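Local coordinates for RabGAP/TBC protein (Chlamydomonas reinhardtii, PDB 4P17), which is of unknown function but carries a TBC domain of the RabGAP family, whose active members speed GTP hydrolysis by Rab GTPases, at residues K66-T71 against T249-F254; W75-T80 against T245-W250; D14-P19 against L162-R167; N84-G89 against L176-E181. One frame throughout, in Å; residues are numbered along the deposited sequence.

Contacts 1 and 2 meet on helix 243-256; contact 3 touches both, and contact 4 lies furthest from the chain centre, about 17 Å out. Contacts 1 and 2 are fully buried, their centres about 4 Å apart; the first is polar, a carboxylate closing a loop, while the second is aromatic and sulfur packing. Contact 3, partly buried, brings the N-terminal arm onto the end of helix 153-164 with apolar touches and a bridging water; its Tyr16 and Ala164 also pack on Met247 of contact 2. Contact 4 depends on a lysine salt bridge, and helix 83-88 follows contact 2's helix 73-80 directly.

Contact 1 (K66-T71 against T249-F254); sequences KGVPPT and TWDSLF
Asp251 OD2 takes the backbone N-H of Val68 at 2.9 Å from Val68 N, in a nearly straight bond of 171°. The N-H comes in from above the carboxylate plane, 61° out of it. The same oxygen forms a salt bridge with Arg73 NH2, while Asp251 OD1 accepts from Trp77 NE1. Both oxygens of this buried acid therefore have partners, and the arginine probably keeps it ionised. Asp251 gets there because its CG lies beside its own backbone N and anti to its carbonyl carbon (chi1 -68°), which sends the carboxylate off helix 243-256 toward the loop. Arg73 and Trp77 are the two ends of the Arg-x-x-x-Trp sequence that marks TBC domains, so one aspartate ties both to the loop just ahead of helix 73-80. Val68 adds an apolar touch: with CG1 anti to its backbone N, CG2 stands on the N-H side and packs 3.6 Å from Asp251 CG. Gly67, where the backbone first leaves helical angles after helix 57-65, has positive phi, a backbone shape in which a CB would jam against the carbonyl of Lys66; its CA passes 3.6 Å from Asp251 OD2. Val68 and Pro69 also rest against Trp44 of helix 27-50, and Ile64 of helix 57-65 packs on Asp251.

Contact 2 (W75-T80 against T245-W250); sequences WVWMET and TVMRTW
Trp77 reaches across with the outer end of its indole, and its CH2 meets two side chains one helical turn apart. Trp250 CE3 lies 3.6 Å from Trp77 CH2, with the two six-membered rings inclined at 56° and their centroids 5.8 Å apart, which is neither a stack nor a T-shaped pair. Trp77 comes in at the edge of the Trp250 ring, and its CZ2 also runs against Trp250 CB at 3.8 Å. The second partner is Met247, whose SD sits in the plane of the Trp77 ring, 3.7 Å from CH2: a Met-aromatic contact made at the ring edge. The bend of the methionine chain at chi2 (-64°) helps bring the sulfur to that edge.

Behind this first shell, Val246 CG1 covers one face of the Trp250 ring, offset toward its rim. The backbone oxygen of Val246 takes both Trp250 N and Thr249 OG1, the hydroxyl lying 2.6 Å from Val246 O on a lone pair in the carbonyl plane. Each indole is also fixed by its N-H: Trp250 NE1 bonds to Leu236 O, and Trp77 NE1 to Asp251. Phe254, a turn further along helix 243-256, meets Trp77 edge-to-face. Helices 73-80 and 243-256 are thus bridged side chain to side chain, with Ala164 of helix 153-164 and Leu175 of helix 169-183 packing on Trp77 and Leu160 of helix 153-164 on Trp250.

Contact 3 (D14-P19 against L162-R167); sequences DLYGFP and LVALNR
Val163, on the last turn of helix 153-164, meets Tyr16 through its CG1, which packs 3.5 Å from Tyr16 CD1 and also touches Tyr16 CB. Val163 is modelled in two conformers, so this touch, and a looser one to Phe18, belong to the conformer described. Next comes Ala164, whose CA lies 3.7 Å from Tyr16 CE1. Its carbonyl continues the contact through a water: Tyr16 OH donates to the water at 2.8 Å, and that water donates to Ala164 O at 2.6 Å. The water lies in the plane of the tyrosine ring, at its edge, and Arg73 NH1 also bonds to Tyr16 OH. Leu165 leaves the helix, and the chain then closes in a Schellman motif: Arg167 N bonds to Leu162 O at 2.8 Å, Asn166 has positive phi, and the companion bond from Asn166 N to Val163 O is weak. Arg167 turns to Trp124 in a cation-pi contact.

Tyr16, its CG anti to the carbonyl carbon (chi1 -73°) with the ring thereby turned onto this helix end, is carried by a type I turn from Asp14 to Gly17, braced by Asp14 OD1, which accepts Phe18 N at 2.9 Å and, weakly, Tyr16 N. Replacing Tyr16 with an alanine would probably leave the water and Arg73 without their hydroxyl partner and open a gap beside Val163 and Ala164. Met247 and Ser243 of helix 243-256 pack on the same tyrosine. In this all-helical TBC domain the N-terminal arm, ahead of helix 27-50, laps over a helix end and reaches the arginine of the Arg-x-x-x-Trp signature.

Contact 4 (N84-G89 against L176-E181); sequences NKKKAG and LAALVE
The short helical segments 84-88 and 176-181 (the latter part of helix 169-183) run at 108° to each other, axes 9.9 Å apart at closest approach, and the CA atoms of Lys86 and Ala178 come nearest. Of 84-89, Lys86 alone touches the other segment. Its chain leaves straight at chi2, then bends at chi3 (76°) and chi4, so that the methylenes rest on small residues: CD lies 3.8 Å from Ala178 CA, and CE is 3.8 Å from Ala177 CB. The bend brings Lys86 NZ to Glu181 OE1 at 3.0 Å, a salt bridge in which NZ approaches OE1 from above the carboxylate plane, 42° out of it. The ammonium has a second acid in Asp182, and Glu181 OE2 is taken by Tyr141 OH and His144 NE2, so the glutamate is gripped at both oxygens. With a leucine at Lys86, Glu181 and Asp182 would probably lose their shared cation, leaving two neighbouring acids less well compensated. Around this crossing, Trp174 of helix 169-183 touches Lys86, Ser81 of the link between helices 73-80 and 83-88 packs on Ala178, and Tyr141 of helix 128-144 lies against Ala177.

Contact 1 (K66-T71 against T249-F254)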
loop_
_atom_site.group_PDB
_atom_site.type_symbol
_atom_site.label_atom_id
_atom_site.label_comp_id
_atom_site.label_asym_id
_atom_site.label_seq_id
_atom_site.Cartn_x
_atom_site.Cartn_y
_atom_site.Cartn_z
ATOM N N LYS A 66 -15.162 -0.968 -0.751
ATOM C CA LYS A 66 -15.444 -1.380 -2.121
ATOM C C LYS A 66 -14.513 -0.736 -3.168
ATOM O O LYS A 66 -14.548 -1.095 -4.343
ATOM C CB LYS A 66 -16.890 -1.043 -2.475
ATOM C CG LYS A 66 -17.943 -1.915 -1.779
ATOM C CD LYS A 66 -19.341 -1.332 -1.952
ATOM N N GLY A 67 -13.691 0.217 -2.737
ATOM C CA GLY A 67 -12.754 0.855 -3.639
ATOM C C GLY A 67 -13.050 2.319 -3.900
ATOM O O GLY A 67 -14.151 2.704 -4.305
ATOM N N VAL A 68 -12.038 3.149 -3.690
ATOM C CA VAL A 68 -12.170 4.557 -4.026
ATOM C C VAL A 68 -11.933 4.661 -5.538
ATOM O O VAL A 68 -11.010 4.053 -6.051
ATOM C CB VAL A 68 -11.156 5.434 -3.246
ATOM C CG1 VAL A 68 -11.288 6.868 -3.676
ATOM C CG2 VAL A 68 -11.342 5.336 -1.716
ATOM N N PRO A 69 -12.747 5.459 -6.259
ATOM C CA PRO A 69 -12.367 5.696 -7.651
ATOM C C PRO A 69 -10.944 6.224 -7.754
ATOM O O PRO A 69 -10.601 7.148 -7.013
ATOM C CB PRO A 69 -13.358 6.762 -8.128
ATOM C CG PRO A 69 -14.520 6.674 -7.157
ATOM C CD PRO A 69 -13.948 6.215 -5.864
ATOM N N PRO A 70 -10.149 5.693 -8.697
ATOM C CA PRO A 70 -8.748 6.122 -8.750
ATOM C C PRO A 70 -8.611 7.642 -8.789
ATOM O O PRO A 70 -7.747 8.204 -8.099
ATOM C CB PRO A 70 -8.236 5.481 -10.036
ATOM C CG PRO A 70 -9.061 4.171 -10.118
ATOM C CD PRO A 70 -10.411 4.518 -9.549
ATOM N N THR A 71 -9.466 8.303 -9.560
ATOM C CA THR A 71 -9.287 9.733 -9.774
ATOM C C THR A 71 -9.560 10.508 -8.492
ATOM O O THR A 71 -9.140 11.678 -8.376
ATOM C CB THR A 71 -10.171 10.241 -10.958
ATOM O OG1 THR A 71 -9.809 11.583 -11.324
ATOM C CG2 THR A 71 -11.644 10.217 -10.650
ATOM N N THR A 249 -5.921 -1.864 -0.986
ATOM C CA THR A 249 -5.475 -2.050 0.401
ATOM C C THR A 249 -5.232 -0.676 1.054
ATOM O O THR A 249 -5.568 -0.436 2.231
ATOM C CB THR A 249 -4.201 -2.928 0.537
ATOM O OG1 THR A 249 -3.023 -2.202 0.184
ATOM C CG2 THR A 249 -4.285 -4.206 -0.298
ATOM N N TRP A 250 -4.683 0.234 0.274
ATOM C CA TRP A 250 -4.358 1.565 0.784
ATOM C C TRP A 250 -5.613 2.384 1.057
ATOM O O TRP A 250 -5.682 3.139 2.062
ATOM C CB TRP A 250 -3.448 2.284 -0.215
ATOM C CG TRP A 250 -1.997 1.778 -0.224
ATOM C CD1 TRP A 250 -1.500 0.602 0.359
ATOM C CD2 TRP A 250 -0.871 2.433 -0.828
ATOM N NE1 TRP A 250 -0.132 0.529 0.145
ATOM C CE2 TRP A 250 0.269 1.625 -0.591
ATOM C CE3 TRP A 250 -0.713 3.639 -1.540
ATOM C CZ2 TRP A 250 1.556 1.979 -1.053
ATOM C CZ3 TRP A 250 0.581 3.981 -2.003
ATOM C CH2 TRP A 250 1.687 3.155 -1.744
ATOM N N ASP A 251 -6.615 2.244 0.190
ATOM C CA ASP A 251 -7.938 2.860 0.449
ATOM C C ASP A 251 -8.366 2.605 1.889
ATOM O O ASP A 251 -8.660 3.510 2.641
ATOM C CB ASP A 251 -9.042 2.330 -0.471
ATOM C CG ASP A 251 -8.870 2.747 -1.939
ATOM O OD1 ASP A 251 -8.135 3.708 -2.192
ATOM O OD2 ASP A 251 -9.504 2.115 -2.831
ATOM N N SER A 252 -8.414 1.343 2.275
ATOM C CA SER A 252 -8.851 1.020 3.632
ATOM C C SER A 252 -7.795 1.297 4.709
ATOM O O SER A 252 -8.149 1.633 5.841
ATOM C CB SER A 252 -9.305 -0.425 3.687
ATOM O OG SER A 252 -10.565 -0.519 3.002
ATOM N N LEU A 253 -6.517 1.164 4.377
ATOM C CA LEU A 253 -5.454 1.481 5.330
ATOM C C LEU A 253 -5.534 2.932 5.798
ATOM O O LEU A 253 -5.349 3.243 6.987
ATOM C CB LEU A 253 -4.068 1.240 4.713
ATOM C CG LEU A 253 -2.848 1.653 5.553
ATOM C CD1 LEU A 253 -2.780 0.835 6.853
ATOM C CD2 LEU A 253 -1.540 1.539 4.773
ATOM N N PHE A 254 -5.762 3.822 4.844
ATOM C CA PHE A 254 -5.787 5.261 5.123
ATOM C C PHE A 254 -7.079 5.690 5.809
ATOM O O PHE A 254 -7.196 6.837 6.201
ATOM C CB PHE A 254 -5.605 6.089 3.819
ATOM C CG PHE A 254 -4.222 5.949 3.194
ATOM C CD1 PHE A 254 -3.085 5.949 3.990
ATOM C CD2 PHE A 254 -4.061 5.797 1.835
ATOM C CE1 PHE A 254 -1.828 5.798 3.430
ATOM C CE2 PHE A 254 -2.804 5.630 1.290
ATOM C CZ PHE A 254 -1.700 5.635 2.088
#

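Contact 2 (W75-T80 against T245-W250)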
loop_
_atom_site.group_PDB
_atom_site.type_symbol
_atom_site.label_atom_id
_atom_site.label_comp_id
_atom_site.label_asym_id
_atom_site.label_seq_id
_atom_site.Cartn_x
_atom_site.Cartn_y
_atom_site.Cartn_z
ATOM N N TRP A 75 -8.173 13.114 -3.339
ATOM C CA TRP A 75 -9.218 13.748 -2.524
ATOM C C TRP A 75 -9.495 12.972 -1.223
ATOM O O TRP A 75 -9.466 13.519 -0.106
ATOM C CB TRP A 75 -10.514 13.885 -3.353
ATOM C CG TRP A 75 -11.623 14.582 -2.641
ATOM C CD1 TRP A 75 -11.588 15.824 -2.087
ATOM C CD2 TRP A 75 -12.956 14.081 -2.417
ATOM N NE1 TRP A 75 -12.814 16.133 -1.530
ATOM C CE2 TRP A 75 -13.665 15.076 -1.717
ATOM C CE3 TRP A 75 -13.608 12.902 -2.747
ATOM C CZ2 TRP A 75 -14.997 14.912 -1.345
ATOM C CZ3 TRP A 75 -14.912 12.734 -2.366
ATOM C CH2 TRP A 75 -15.599 13.731 -1.682
ATOM N N VAL A 76 -9.788 11.689 -1.370
ATOM C CA VAL A 76 -10.164 10.874 -0.223
ATOM C C VAL A 76 -8.986 10.530 0.683
ATOM O O VAL A 76 -9.099 10.610 1.889
ATOM C CB VAL A 76 -10.821 9.562 -0.687
ATOM C CG1 VAL A 76 -11.211 8.700 0.494
ATOM C CG2 VAL A 76 -12.036 9.856 -1.561
ATOM N N TRP A 77 -7.874 10.071 0.110
ATOM C CA TRP A 77 -6.747 9.693 0.942
ATOM C C TRP A 77 -6.232 10.831 1.786
ATOM O O TRP A 77 -5.882 10.640 2.932
ATOM C CB TRP A 77 -5.595 9.203 0.111
ATOM C CG TRP A 77 -5.780 7.872 -0.483
ATOM C CD1 TRP A 77 -6.879 7.052 -0.368
ATOM C CD2 TRP A 77 -4.840 7.177 -1.306
ATOM N NE1 TRP A 77 -6.674 5.893 -1.093
ATOM C CE2 TRP A 77 -5.435 5.960 -1.683
ATOM C CE3 TRP A 77 -3.576 7.489 -1.802
ATOM C CZ2 TRP A 77 -4.776 5.032 -2.489
ATOM C CZ3 TRP A 77 -2.929 6.574 -2.607
ATOM C CH2 TRP A 77 -3.527 5.351 -2.939
ATOM N N MET A 78 -6.110 11.995 1.170
ATOM C CA MET A 78 -5.499 13.133 1.856
ATOM C C MET A 78 -6.370 13.579 3.029
ATOM O O MET A 78 -5.861 14.021 4.053
ATOM C CB MET A 78 -5.260 14.281 0.905
ATOM C CG MET A 78 -4.185 14.026 -0.168
ATOM S SD MET A 78 -2.515 13.699 0.433
ATOM C CE MET A 78 -2.070 15.301 1.111
ATOM N N GLU A 79 -7.678 13.419 2.894
ATOM C CA GLU A 79 -8.590 13.731 4.003
ATOM C C GLU A 79 -8.676 12.611 5.062
ATOM O O GLU A 79 -8.426 12.840 6.248
ATOM C CB GLU A 79 -9.992 14.021 3.452
ATOM C CG GLU A 79 -11.039 14.355 4.522
ATOM C CD GLU A 79 -10.734 15.636 5.262
ATOM O OE1 GLU A 79 -9.873 16.413 4.789
ATOM O OE2 GLU A 79 -11.346 15.863 6.325
ATOM N N THR A 80 -9.011 11.386 4.661
ATOM C CA THR A 80 -9.143 10.331 5.667
ATOM C C THR A 80 -7.823 10.016 6.402
ATOM O O THR A 80 -7.856 9.609 7.552
ATOM C CB THR A 80 -9.677 9.010 5.050
ATOM O OG1 THR A 80 -8.775 8.535 4.049
ATOM C CG2 THR A 80 -11.010 9.209 4.410
ATOM N N THR A 245 -4.281 -3.336 -7.170
ATOM C CA THR A 245 -4.688 -4.151 -6.026
ATOM C C THR A 245 -4.124 -3.502 -4.763
ATOM O O THR A 245 -4.816 -3.396 -3.739
ATOM C CB THR A 245 -4.209 -5.564 -6.192
ATOM O OG1 THR A 245 -4.790 -6.066 -7.395
ATOM C CG2 THR A 245 -4.619 -6.422 -5.064
ATOM N N VAL A 246 -2.869 -3.063 -4.847
ATOM C CA VAL A 246 -2.238 -2.365 -3.728
ATOM C C VAL A 246 -3.102 -1.179 -3.291
ATOM O O VAL A 246 -3.345 -0.996 -2.089
ATOM C CB VAL A 246 -0.826 -1.841 -4.076
ATOM C CG1 VAL A 246 -0.235 -1.045 -2.905
ATOM C CG2 VAL A 246 0.126 -2.956 -4.444
ATOM N N MET A 247 -3.573 -0.382 -4.248
ATOM C CA MET A 247 -4.279 0.860 -3.896
ATOM C C MET A 247 -5.578 0.572 -3.169
ATOM O O MET A 247 -6.025 1.372 -2.348
ATOM C CB MET A 247 -4.591 1.713 -5.130
ATOM C CG MET A 247 -3.449 1.947 -6.037
ATOM S SD MET A 247 -2.164 2.878 -5.252
ATOM C CE MET A 247 -1.099 3.066 -6.704
ATOM N N ARG A 248 -6.193 -0.578 -3.433
ATOM C CA ARG A 248 -7.384 -0.923 -2.675
ATOM C C ARG A 248 -7.057 -1.231 -1.223
ATOM O O ARG A 248 -7.824 -0.882 -0.298
ATOM C CB ARG A 248 -8.090 -2.115 -3.303
ATOM C CG ARG A 248 -8.850 -1.771 -4.557
ATOM C CD ARG A 248 -10.161 -1.056 -4.249
ATOM N NE ARG A 248 -11.029 -1.838 -3.372
ATOM C CZ ARG A 248 -11.809 -2.833 -3.797
ATOM N NH1 ARG A 248 -11.857 -3.145 -5.095
ATOM N NH2 ARG A 248 -12.559 -3.496 -2.934
ATOM N N THR A 249 -5.921 -1.864 -0.986
ATOM C CA THR A 249 -5.475 -2.050 0.401
ATOM C C THR A 249 -5.232 -0.676 1.054
ATOM O O THR A 249 -5.568 -0.436 2.231
ATOM C CB THR A 249 -4.201 -2.928 0.537
ATOM O OG1 THR A 249 -3.023 -2.202 0.184
ATOM C CG2 THR A 249 -4.285 -4.206 -0.298
ATOM N N TRP A 250 -4.683 0.234 0.274
ATOM C CA TRP A 250 -4.358 1.565 0.784
ATOM C C TRP A 250 -5.613 2.384 1.057
ATOM O O TRP A 250 -5.682 3.139 2.062
ATOM C CB TRP A 250 -3.448 2.284 -0.215
ATOM C CG TRP A 250 -1.997 1.778 -0.224
ATOM C CD1 TRP A 250 -1.500 0.602 0.359
ATOM C CD2 TRP A 250 -0.871 2.433 -0.828
ATOM N NE1 TRP A 250 -0.132 0.529 0.145
ATOM C CE2 TRP A 250 0.269 1.625 -0.591
ATOM C CE3 TRP A 250 -0.713 3.639 -1.540
ATOM C CZ2 TRP A 250 1.556 1.979 -1.053
ATOM C CZ3 TRP A 250 0.581 3.981 -2.003
ATOM C CH2 TRP A 250 1.687 3.155 -1.744
#

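Contact 3 (D14-P19 against L162-R167)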
loop_
_atom_site.group_PDB
_atom_site.type_symbol
_atom_site.label_atom_id
_atom_site.label_comp_id
_atom_site.label_asym_id
_atom_site.label_seq_id
_atom_site.Cartn_x
_atom_site.Cartn_y
_atom_site.Cartn_z
ATOM N N ASP A 14 -1.100 -1.673 -16.573
ATOM C CA ASP A 14 -2.252 -1.414 -15.714
ATOM C C ASP A 14 -2.622 0.075 -15.723
ATOM O O ASP A 14 -2.075 0.854 -16.493
ATOM C CB ASP A 14 -2.005 -1.935 -14.279
ATOM C CG ASP A 14 -0.903 -1.232 -13.550
ATOM O OD1 ASP A 14 -0.494 -0.091 -13.924
ATOM O OD2 ASP A 14 -0.470 -1.853 -12.550
ATOM N N LEU A 15 -3.556 0.452 -14.857
ATOM C CA LEU A 15 -4.148 1.781 -14.918
ATOM C C LEU A 15 -3.083 2.809 -14.686
ATOM O O LEU A 15 -3.073 3.869 -15.293
ATOM C CB LEU A 15 -5.265 1.930 -13.888
ATOM C CG LEU A 15 -5.765 3.361 -13.699
ATOM C CD1 LEU A 15 -6.392 3.818 -15.023
ATOM C CD2 LEU A 15 -6.751 3.442 -12.540
ATOM N N TYR A 16 -2.164 2.468 -13.814
ATOM C CA TYR A 16 -1.149 3.419 -13.377
ATOM C C TYR A 16 0.108 3.369 -14.240
ATOM O O TYR A 16 1.095 4.058 -13.945
ATOM C CB TYR A 16 -0.829 3.106 -11.925
ATOM C CG TYR A 16 -1.939 3.525 -11.019
ATOM C CD1 TYR A 16 -2.205 4.869 -10.785
ATOM C CD2 TYR A 16 -2.755 2.585 -10.424
ATOM C CE1 TYR A 16 -3.238 5.258 -9.951
ATOM C CE2 TYR A 16 -3.784 2.969 -9.593
ATOM C CZ TYR A 16 -4.020 4.285 -9.354
ATOM O OH TYR A 16 -5.068 4.616 -8.540
ATOM N N GLY A 17 0.062 2.582 -15.307
ATOM C CA GLY A 17 1.153 2.528 -16.266
ATOM C C GLY A 17 2.224 1.471 -16.042
ATOM O O GLY A 17 3.238 1.480 -16.736
ATOM N N PHE A 18 2.032 0.581 -15.073
ATOM C CA PHE A 18 3.013 -0.495 -14.823
ATOM C C PHE A 18 2.752 -1.599 -15.801
ATOM O O PHE A 18 1.586 -1.928 -16.038
ATOM C CB PHE A 18 2.893 -1.056 -13.398
ATOM C CG PHE A 18 3.250 -0.067 -12.334
ATOM C CD1 PHE A 18 4.557 0.082 -11.914
ATOM C CD2 PHE A 18 2.277 0.741 -11.772
ATOM C CE1 PHE A 18 4.868 1.007 -10.944
ATOM C CE2 PHE A 18 2.584 1.660 -10.826
ATOM C CZ PHE A 18 3.877 1.796 -10.400
ATOM N N PRO A 19 3.814 -2.158 -16.396
ATOM C CA PRO A 19 3.583 -3.340 -17.230
ATOM C C PRO A 19 3.121 -4.495 -16.386
ATOM O O PRO A 19 3.629 -4.658 -15.274
ATOM C CB PRO A 19 4.961 -3.641 -17.831
ATOM C CG PRO A 19 5.731 -2.424 -17.694
ATOM C CD PRO A 19 5.218 -1.719 -16.462
ATOM N N LEU A 162 3.267 8.720 -5.405
ATOM C CA LEU A 162 3.408 9.698 -6.492
ATOM C C LEU A 162 2.493 9.365 -7.682
ATOM O O LEU A 162 1.789 10.219 -8.194
ATOM C CB LEU A 162 4.866 9.804 -6.934
ATOM C CG LEU A 162 5.807 10.569 -5.993
ATOM C CD1 LEU A 162 7.248 10.397 -6.457
ATOM C CD2 LEU A 162 5.441 12.052 -5.877
ATOM N N VAL A 163 2.475 8.104 -8.087
ATOM C CA VAL A 163 1.682 7.731 -9.244
ATOM C C VAL A 163 0.178 7.834 -8.947
ATOM O O VAL A 163 -0.589 8.297 -9.792
ATOM C CB VAL A 163 2.047 6.311 -9.728
ATOM C CG1 VAL A 163 1.140 5.885 -10.816
ATOM C CG2 VAL A 163 3.496 6.266 -10.241
ATOM N N ALA A 164 -0.243 7.403 -7.759
ATOM C CA ALA A 164 -1.665 7.443 -7.383
ATOM C C ALA A 164 -2.161 8.858 -7.173
ATOM O O ALA A 164 -3.365 9.102 -7.272
ATOM C CB ALA A 164 -1.905 6.632 -6.108
ATOM N N LEU A 165 -1.241 9.752 -6.813
ATOM C CA LEU A 165 -1.551 11.148 -6.491
ATOM C C LEU A 165 -1.243 12.102 -7.660
ATOM O O LEU A 165 -1.026 13.281 -7.446
ATOM C CB LEU A 165 -0.767 11.590 -5.250
ATOM C CG LEU A 165 -1.101 10.846 -3.944
ATOM C CD1 LEU A 165 -0.141 11.257 -2.861
ATOM C CD2 LEU A 165 -2.538 11.127 -3.523
ATOM N N ASN A 166 -1.185 11.563 -8.872
ATOM C CA ASN A 166 -0.962 12.355 -10.092
ATOM C C ASN A 166 0.309 13.216 -10.051
ATOM O O ASN A 166 0.362 14.371 -10.539
ATOM C CB ASN A 166 -2.191 13.215 -10.354
ATOM C CG ASN A 166 -3.481 12.440 -10.162
ATOM O OD1 ASN A 166 -3.561 11.250 -10.488
ATOM N ND2 ASN A 166 -4.490 13.102 -9.629
ATOM N N ARG A 167 1.356 12.621 -9.502
ATOM C CA ARG A 167 2.685 13.198 -9.485
ATOM C C ARG A 167 2.793 14.392 -8.544
ATOM O O ARG A 167 3.739 15.184 -8.659
ATOM C CB ARG A 167 3.142 13.591 -10.883
ATOM C CG ARG A 167 3.085 12.412 -11.835
ATOM C CD ARG A 167 3.550 12.760 -13.245
ATOM N NE ARG A 167 3.391 11.597 -14.094
ATOM C CZ ARG A 167 3.675 11.555 -15.390
ATOM N NH1 ARG A 167 4.117 12.643 -16.012
ATOM N NH2 ARG A 167 3.502 10.421 -16.052
HETATM O O HOH W 1 -5.126 7.402 -8.134
#

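Contact 4 (N84-G89 against L176-E181)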
loop_
_atom_site.group_PDB
_atom_site.type_symbol
_atom_site.label_atom_id
_atom_site.label_comp_id
_atom_site.label_asym_id
_atom_site.label_seq_id
_atom_site.Cartn_x
_atom_site.Cartn_y
_atom_site.Cartn_z
ATOM N N ASN A 84 -4.304 16.189 5.285
ATOM C CA ASN A 84 -4.768 17.571 5.034
ATOM C C ASN A 84 -4.627 18.407 6.294
ATOM O O ASN A 84 -4.196 19.556 6.239
ATOM C CB ASN A 84 -6.215 17.607 4.561
ATOM C CG ASN A 84 -6.371 17.276 3.078
ATOM O OD1 ASN A 84 -5.467 17.482 2.290
ATOM N ND2 ASN A 84 -7.538 16.726 2.709
ATOM N N LYS A 85 -4.979 17.798 7.418
ATOM C CA LYS A 85 -4.902 18.454 8.715
ATOM C C LYS A 85 -3.454 18.707 9.098
ATOM O O LYS A 85 -3.143 19.738 9.672
ATOM C CB LYS A 85 -5.561 17.611 9.801
ATOM C CG LYS A 85 -7.057 17.395 9.639
ATOM C CD LYS A 85 -7.609 16.411 10.684
ATOM C CE LYS A 85 -7.143 14.969 10.453
ATOM N NZ LYS A 85 -7.114 14.155 11.711
ATOM N N LYS A 86 -2.560 17.779 8.769
ATOM C CA LYS A 86 -1.148 17.987 9.087
ATOM C C LYS A 86 -0.583 19.084 8.224
ATOM O O LYS A 86 0.132 19.955 8.731
ATOM C CB LYS A 86 -0.329 16.704 8.903
ATOM C CG LYS A 86 -0.809 15.565 9.758
ATOM C CD LYS A 86 -0.139 14.289 9.381
ATOM C CE LYS A 86 1.292 14.259 9.903
ATOM N NZ LYS A 86 1.369 14.178 11.381
ATOM N N LYS A 87 -0.904 19.055 6.928
ATOM C CA LYS A 87 -0.464 20.092 6.018
ATOM C C LYS A 87 -0.885 21.468 6.513
ATOM O O LYS A 87 -0.094 22.411 6.527
ATOM C CB LYS A 87 -1.035 19.852 4.622
ATOM C CG LYS A 87 -0.483 20.769 3.599
ATOM C CD LYS A 87 -1.142 20.519 2.254
ATOM C CE LYS A 87 -0.776 21.574 1.241
ATOM N NZ LYS A 87 -1.569 21.414 -0.027
ATOM N N ALA A 88 -2.139 21.570 6.916
ATOM C CA ALA A 88 -2.720 22.857 7.283
ATOM C C ALA A 88 -2.153 23.382 8.600
ATOM O O ALA A 88 -2.287 24.570 8.896
ATOM C CB ALA A 88 -4.228 22.743 7.366
ATOM N N GLY A 89 -1.527 22.495 9.375
ATOM C CA GLY A 89 -0.921 22.848 10.641
ATOM C C GLY A 89 0.530 23.269 10.509
ATOM O O GLY A 89 1.202 23.509 11.506
ATOM N N LEU A 176 2.752 10.466 3.334
ATOM C CA LEU A 176 3.810 9.702 3.970
ATOM C C LEU A 176 3.904 10.093 5.467
ATOM O O LEU A 176 4.010 9.242 6.341
ATOM C CB LEU A 176 5.134 9.945 3.246
ATOM C CG LEU A 176 6.340 9.194 3.818
ATOM C CD1 LEU A 176 6.187 7.668 3.670
ATOM C CD2 LEU A 176 7.613 9.674 3.147
ATOM N N ALA A 177 3.857 11.395 5.770
ATOM C CA ALA A 177 3.890 11.832 7.163
ATOM C C ALA A 177 2.721 11.245 7.948
ATOM O O ALA A 177 2.900 10.685 9.042
ATOM C CB ALA A 177 3.847 13.365 7.244
ATOM N N ALA A 178 1.516 11.368 7.400
ATOM C CA ALA A 178 0.344 10.797 8.066
ATOM C C ALA A 178 0.526 9.297 8.319
ATOM O O ALA A 178 0.231 8.795 9.390
ATOM C CB ALA A 178 -0.901 11.061 7.250
ATOM N N LEU A 179 1.084 8.595 7.351
ATOM C CA LEU A 179 1.257 7.148 7.448
ATOM C C LEU A 179 2.231 6.726 8.539
ATOM O O LEU A 179 1.930 5.880 9.382
ATOM C CB LEU A 179 1.717 6.637 6.081
ATOM C CG LEU A 179 2.192 5.201 6.008
ATOM C CD1 LEU A 179 0.969 4.266 6.008
ATOM C CD2 LEU A 179 3.033 4.981 4.783
ATOM N N VAL A 180 3.412 7.307 8.494
ATOM C CA VAL A 180 4.481 7.037 9.436
ATOM C C VAL A 180 4.130 7.542 10.814
ATOM O O VAL A 180 4.384 6.853 11.798
ATOM C CB VAL A 180 5.785 7.701 8.992
ATOM C CG1 VAL A 180 6.892 7.449 9.979
ATOM C CG2 VAL A 180 6.193 7.192 7.633
ATOM N N GLU A 181 3.585 8.754 10.897
ATOM C CA GLU A 181 3.446 9.382 12.199
ATOM C C GLU A 181 2.145 9.055 12.921
ATOM O O GLU A 181 2.123 9.055 14.155
ATOM C CB GLU A 181 3.603 10.891 12.052
ATOM C CG GLU A 181 4.934 11.245 11.405
ATOM C CD GLU A 181 5.003 12.653 10.879
ATOM O OE1 GLU A 181 4.280 13.564 11.373
ATOM O OE2 GLU A 181 5.774 12.848 9.926
#